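Local atomic coordinates of Obg-like ATPase 1 (PDB entry 1NI3), a protein that hydrolyses ATP, and GTP with lower efficiency, and negatively regulates the G2/M transition of the cell cycle. Residues Q194-T197 against P202-K205; D149-K154 against Y220-K225. All blocks are in the same frame, centred on the assembly; numbering follows the deposited sequence.

Overall arrangement
Following the chain from its N terminus, helix 140-168 is the first of the elements involved and carries 149-154. The chain then turns back into helix 179-199, whose last part holds 194-197. Interaction 1 closes a short loop of four residues, tying helix 179-199 to the loop before helix 210-217. That helix follows, and interaction 2 closes the larger loop, 65 residues long, tying helix 140-168 to the loop before strand 227-232 of the nucleotide-binding domain's sheet. Interaction 1 is therefore nested inside interaction 2, and their centres lie about 9 Å apart. The two loops are joined directly: Arg204 N lies 3.1 Å from Thr223 O, a probable hydrogen bond.

Interaction 1: Q194-T197 against P202-K205; sequences QYLT and PIRK
Tyr195 and Leu196, neighbours near the end of helix 179-199, both pack on the CD1 methyl of Ile203. The apolar evidence centres on this one group: Ile203 CD1 lies 4.0 Å from Leu196 CD2 and 4.1 Å from Tyr195 CB, with the isoleucine running obliquely to both side chains. Tyr195 extends this packing along the loop. With CG anti to the backbone N (chi1 -157°), its ring reaches past Ile203, placing CE2 3.6 Å from Pro202 O and OH 3.3 Å from Lys205 C. These approaches to the ring are oblique.

Topologically the contact lies at the base of a helical hairpin, built from helices 140-168 and 179-199, where the chain leaves the second helix; the hairpin is inserted in the G domain, as in the coiled-coil arm of YchF relatives. Both Leu196 and Ile203 are buried, and Leu196 faces the partner helix, where it packs on Val159.

The Tyr195 and Lys205 side is the more open one, both residues being partly exposed, although Trp208 meets the tyrosine ring with planes at about 60°. Replacing Tyr195 with an alanine would probably open a gap between Ile203 and Trp208 and leave the backbone at Lys205 without its aromatic neighbour. Lys205 meets Tyr195 OH through CB at 3.9 Å, then leads away to Asp260, with which NZ forms a salt bridge, and to the carbonyl oxygen of Pro258.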
# COMPACT_ATOMS: atom_id res chain seq x y z
N GLN A 194 17.57 -11.67 -16.50
CA GLN A 194 18.08 -12.92 -15.95
C GLN A 194 17.21 -13.37 -14.78
O GLN A 194 16.74 -14.50 -14.75
CB GLN A 194 19.51 -12.70 -15.45
CG GLN A 194 20.62 -13.19 -16.37
CD GLN A 194 20.99 -14.64 -16.10
OE1 GLN A 194 21.43 -14.99 -15.00
NE2 GLN A 194 20.80 -15.50 -17.09
N TYR A 195 16.99 -12.46 -13.83
CA TYR A 195 16.19 -12.75 -12.64
C TYR A 195 14.77 -13.13 -13.03
O TYR A 195 14.32 -14.23 -12.74
CB TYR A 195 16.15 -11.52 -11.71
CG TYR A 195 15.84 -11.82 -10.25
CD1 TYR A 195 16.87 -12.06 -9.33
CD2 TYR A 195 14.52 -11.88 -9.78
CE1 TYR A 195 16.60 -12.36 -7.99
CE2 TYR A 195 14.24 -12.18 -8.44
CZ TYR A 195 15.28 -12.42 -7.56
OH TYR A 195 15.01 -12.75 -6.24
N LEU A 196 14.08 -12.21 -13.69
CA LEU A 196 12.70 -12.42 -14.11
C LEU A 196 12.49 -13.73 -14.84
O LEU A 196 11.42 -14.33 -14.77
CB LEU A 196 12.25 -11.28 -15.01
CG LEU A 196 12.21 -9.93 -14.30
CD1 LEU A 196 11.88 -8.85 -15.31
CD2 LEU A 196 11.19 -9.96 -13.18
N THR A 197 13.52 -14.19 -15.54
CA THR A 197 13.41 -15.42 -16.29
C THR A 197 14.06 -16.64 -15.63
O THR A 197 13.41 -17.66 -15.45
CB THR A 197 13.98 -15.20 -17.69
OG1 THR A 197 15.25 -14.54 -17.60
CG2 THR A 197 13.03 -14.34 -18.49
N PRO A 202 9.60 -12.52 -8.51
CA PRO A 202 9.34 -11.09 -8.64
C PRO A 202 10.56 -10.25 -8.30
O PRO A 202 11.24 -10.49 -7.30
CB PRO A 202 8.16 -10.86 -7.70
CG PRO A 202 8.19 -12.03 -6.78
CD PRO A 202 8.59 -13.16 -7.66
N ILE A 203 10.84 -9.28 -9.16
CA ILE A 203 12.00 -8.40 -9.02
C ILE A 203 12.13 -7.76 -7.62
O ILE A 203 13.24 -7.52 -7.14
CB ILE A 203 11.97 -7.27 -10.10
CG1 ILE A 203 13.40 -6.90 -10.50
CG2 ILE A 203 11.22 -6.05 -9.60
CD1 ILE A 203 14.12 -8.00 -11.27
N ARG A 204 11.00 -7.51 -6.97
CA ARG A 204 11.04 -6.89 -5.66
C ARG A 204 11.72 -7.80 -4.64
O ARG A 204 12.02 -7.38 -3.52
CB ARG A 204 9.63 -6.58 -5.18
CG ARG A 204 8.78 -7.77 -4.85
CD ARG A 204 7.56 -7.30 -4.10
NE ARG A 204 6.70 -8.40 -3.70
CZ ARG A 204 5.80 -8.96 -4.50
NH1 ARG A 204 5.64 -8.51 -5.74
NH2 ARG A 204 5.06 -9.96 -4.06
N LYS A 205 11.99 -9.05 -5.04
CA LYS A 205 12.62 -10.01 -4.15
C LYS A 205 14.12 -10.19 -4.33
O LYS A 205 14.78 -10.82 -3.51
CB LYS A 205 11.92 -11.37 -4.28
CG LYS A 205 10.42 -11.32 -4.03
CD LYS A 205 10.11 -10.94 -2.59
CE LYS A 205 8.60 -10.95 -2.32
NZ LYS A 205 8.28 -10.46 -0.95

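Interaction 2: D149-K154 against Y220-K225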
# COMPACT_ATOMS: atom_id res chain seq x y z
N ASP A 149 3.14 -15.73 -12.59
CA ASP A 149 3.69 -16.03 -13.91
C ASP A 149 3.25 -15.00 -14.93
O ASP A 149 4.04 -14.61 -15.80
CB ASP A 149 3.26 -17.43 -14.34
CG ASP A 149 3.74 -18.48 -13.38
OD1 ASP A 149 4.96 -18.51 -13.10
OD2 ASP A 149 2.90 -19.26 -12.89
N GLU A 150 2.00 -14.57 -14.85
CA GLU A 150 1.53 -13.56 -15.78
C GLU A 150 2.37 -12.31 -15.54
O GLU A 150 2.92 -11.74 -16.49
CB GLU A 150 0.04 -13.27 -15.57
CG GLU A 150 -0.46 -12.00 -16.26
CD GLU A 150 -1.98 -11.94 -16.38
OE1 GLU A 150 -2.66 -12.49 -15.49
OE2 GLU A 150 -2.49 -11.33 -17.34
N LEU A 151 2.51 -11.89 -14.28
CA LEU A 151 3.29 -10.69 -14.01
C LEU A 151 4.72 -10.84 -14.50
O LEU A 151 5.25 -9.96 -15.19
CB LEU A 151 3.27 -10.35 -12.51
CG LEU A 151 1.88 -10.08 -11.93
CD1 LEU A 151 2.02 -9.49 -10.55
CD2 LEU A 151 1.10 -9.12 -12.83
N LEU A 152 5.35 -11.96 -14.18
CA LEU A 152 6.72 -12.20 -14.61
C LEU A 152 6.86 -12.10 -16.12
O LEU A 152 7.78 -11.44 -16.62
CB LEU A 152 7.17 -13.58 -14.16
CG LEU A 152 7.33 -13.61 -12.66
CD1 LEU A 152 7.57 -15.03 -12.20
CD2 LEU A 152 8.48 -12.69 -12.25
N ILE A 153 5.95 -12.72 -16.86
CA ILE A 153 6.04 -12.64 -18.31
C ILE A 153 6.04 -11.20 -18.77
O ILE A 153 6.94 -10.78 -19.51
CB ILE A 153 4.90 -13.40 -18.97
CG1 ILE A 153 4.97 -14.87 -18.58
CG2 ILE A 153 5.03 -13.31 -20.49
CD1 ILE A 153 6.28 -15.52 -19.03
N LYS A 154 5.04 -10.43 -18.34
CA LYS A 154 5.00 -9.02 -18.72
C LYS A 154 6.34 -8.33 -18.50
O LYS A 154 6.99 -7.92 -19.45
CB LYS A 154 3.90 -8.30 -17.93
CG LYS A 154 2.55 -8.44 -18.57
CD LYS A 154 2.58 -7.79 -19.94
CE LYS A 154 1.28 -8.00 -20.69
NZ LYS A 154 1.29 -7.21 -21.95
N TYR A 220 9.30 0.76 -13.96
CA TYR A 220 7.95 0.62 -13.42
C TYR A 220 7.40 -0.79 -13.59
O TYR A 220 6.25 -0.99 -13.99
CB TYR A 220 7.03 1.65 -14.09
CG TYR A 220 7.59 3.04 -14.00
CD1 TYR A 220 8.62 3.45 -14.83
CD2 TYR A 220 7.14 3.94 -13.02
CE1 TYR A 220 9.21 4.69 -14.68
CE2 TYR A 220 7.73 5.19 -12.86
CZ TYR A 220 8.76 5.56 -13.70
OH TYR A 220 9.36 6.79 -13.55
N LEU A 221 8.22 -1.78 -13.25
CA LEU A 221 7.82 -3.18 -13.38
C LEU A 221 6.64 -3.56 -12.49
O LEU A 221 6.52 -3.07 -11.37
CB LEU A 221 9.01 -4.09 -13.07
CG LEU A 221 10.25 -3.87 -13.94
CD1 LEU A 221 11.35 -4.83 -13.53
CD2 LEU A 221 9.88 -4.06 -15.40
N LEU A 222 5.79 -4.43 -13.00
CA LEU A 222 4.63 -4.88 -12.25
C LEU A 222 5.12 -5.62 -11.01
O LEU A 222 4.65 -5.40 -9.89
CB LEU A 222 3.81 -5.84 -13.11
CG LEU A 222 2.75 -5.20 -14.00
CD1 LEU A 222 2.42 -6.11 -15.16
CD2 LEU A 222 1.51 -4.91 -13.16
N THR A 223 6.10 -6.47 -11.25
CA THR A 223 6.72 -7.32 -10.24
C THR A 223 7.63 -6.58 -9.24
O THR A 223 8.33 -7.21 -8.43
CB THR A 223 7.49 -8.46 -10.98
OG1 THR A 223 7.48 -9.65 -10.20
CG2 THR A 223 8.92 -8.04 -11.28
N ALA A 224 7.60 -5.25 -9.28
CA ALA A 224 8.36 -4.41 -8.37
C ALA A 224 7.49 -3.99 -7.20
O ALA A 224 7.97 -3.84 -6.09
CB ALA A 224 8.87 -3.18 -9.11
N LYS A 225 6.20 -3.82 -7.45
CA LYS A 225 5.26 -3.38 -6.42
C LYS A 225 5.06 -4.39 -5.29
O LYS A 225 4.92 -5.60 -5.54
CB LYS A 225 3.90 -3.09 -7.04
CG LYS A 225 3.97 -2.34 -8.35
CD LYS A 225 2.59 -2.11 -8.94
CE LYS A 225 2.69 -1.50 -10.32
NZ LYS A 225 3.37 -0.18 -10.30
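Leu151 meets Leu222 nearly at right angles, methyl to methyl, with CD2 of the first 4.0 Å from CD1 of the second. Both side chains set out toward the opposite segment, and the backbones come nearest close by, with Leu151 CA 6.1 Å from Thr223 CA. Leu151 and Leu222, both buried, contribute much of the contact area.

At the next position, Leu152 starts out facing away from 220-225 but bends back. Its chi1 of -70° sets CG anti to the carbonyl carbon, and the CD2 branch arrives 3.8 Å from Thr223 OG1, an apolar touch on a hydroxyl. Thr223 and Leu152 run obliquely to each other, and the same threonine also packs on Pro202 and Ile203.

One helical turn beyond Leu151, Lys154 contributes only the aliphatic base of its chain. CB is 3.8 Å from Leu222 CD1, so that single methyl is shared between Lys154 and Leu151. The chain bends at chi2 (-63°) and carries the amino group off to Asn107 OD1, with which NZ hydrogen-bonds.

What faces these three residues is a 3-10 turn at 222-224, preceded by Leu221, whose carbonyl oxygen accepts Ala224 N at 3.2 Å. Asp155 fixes the turn against the helix from the residue after the segment: OD1 accepts Leu222 N and OD2 accepts Thr223 N, using both carboxylate oxygens.

In the wider fold, helix 107-113 borders the contact, with Leu110 against Leu151 and Val113 against Leu222. Helix 179-199 meets 220-225 through Leu196 on Thr223 and Val192 on Leu221, while the chain leaves the turn to enter strand 227-232, which pairs in parallel with strands 118-124 and 262-265.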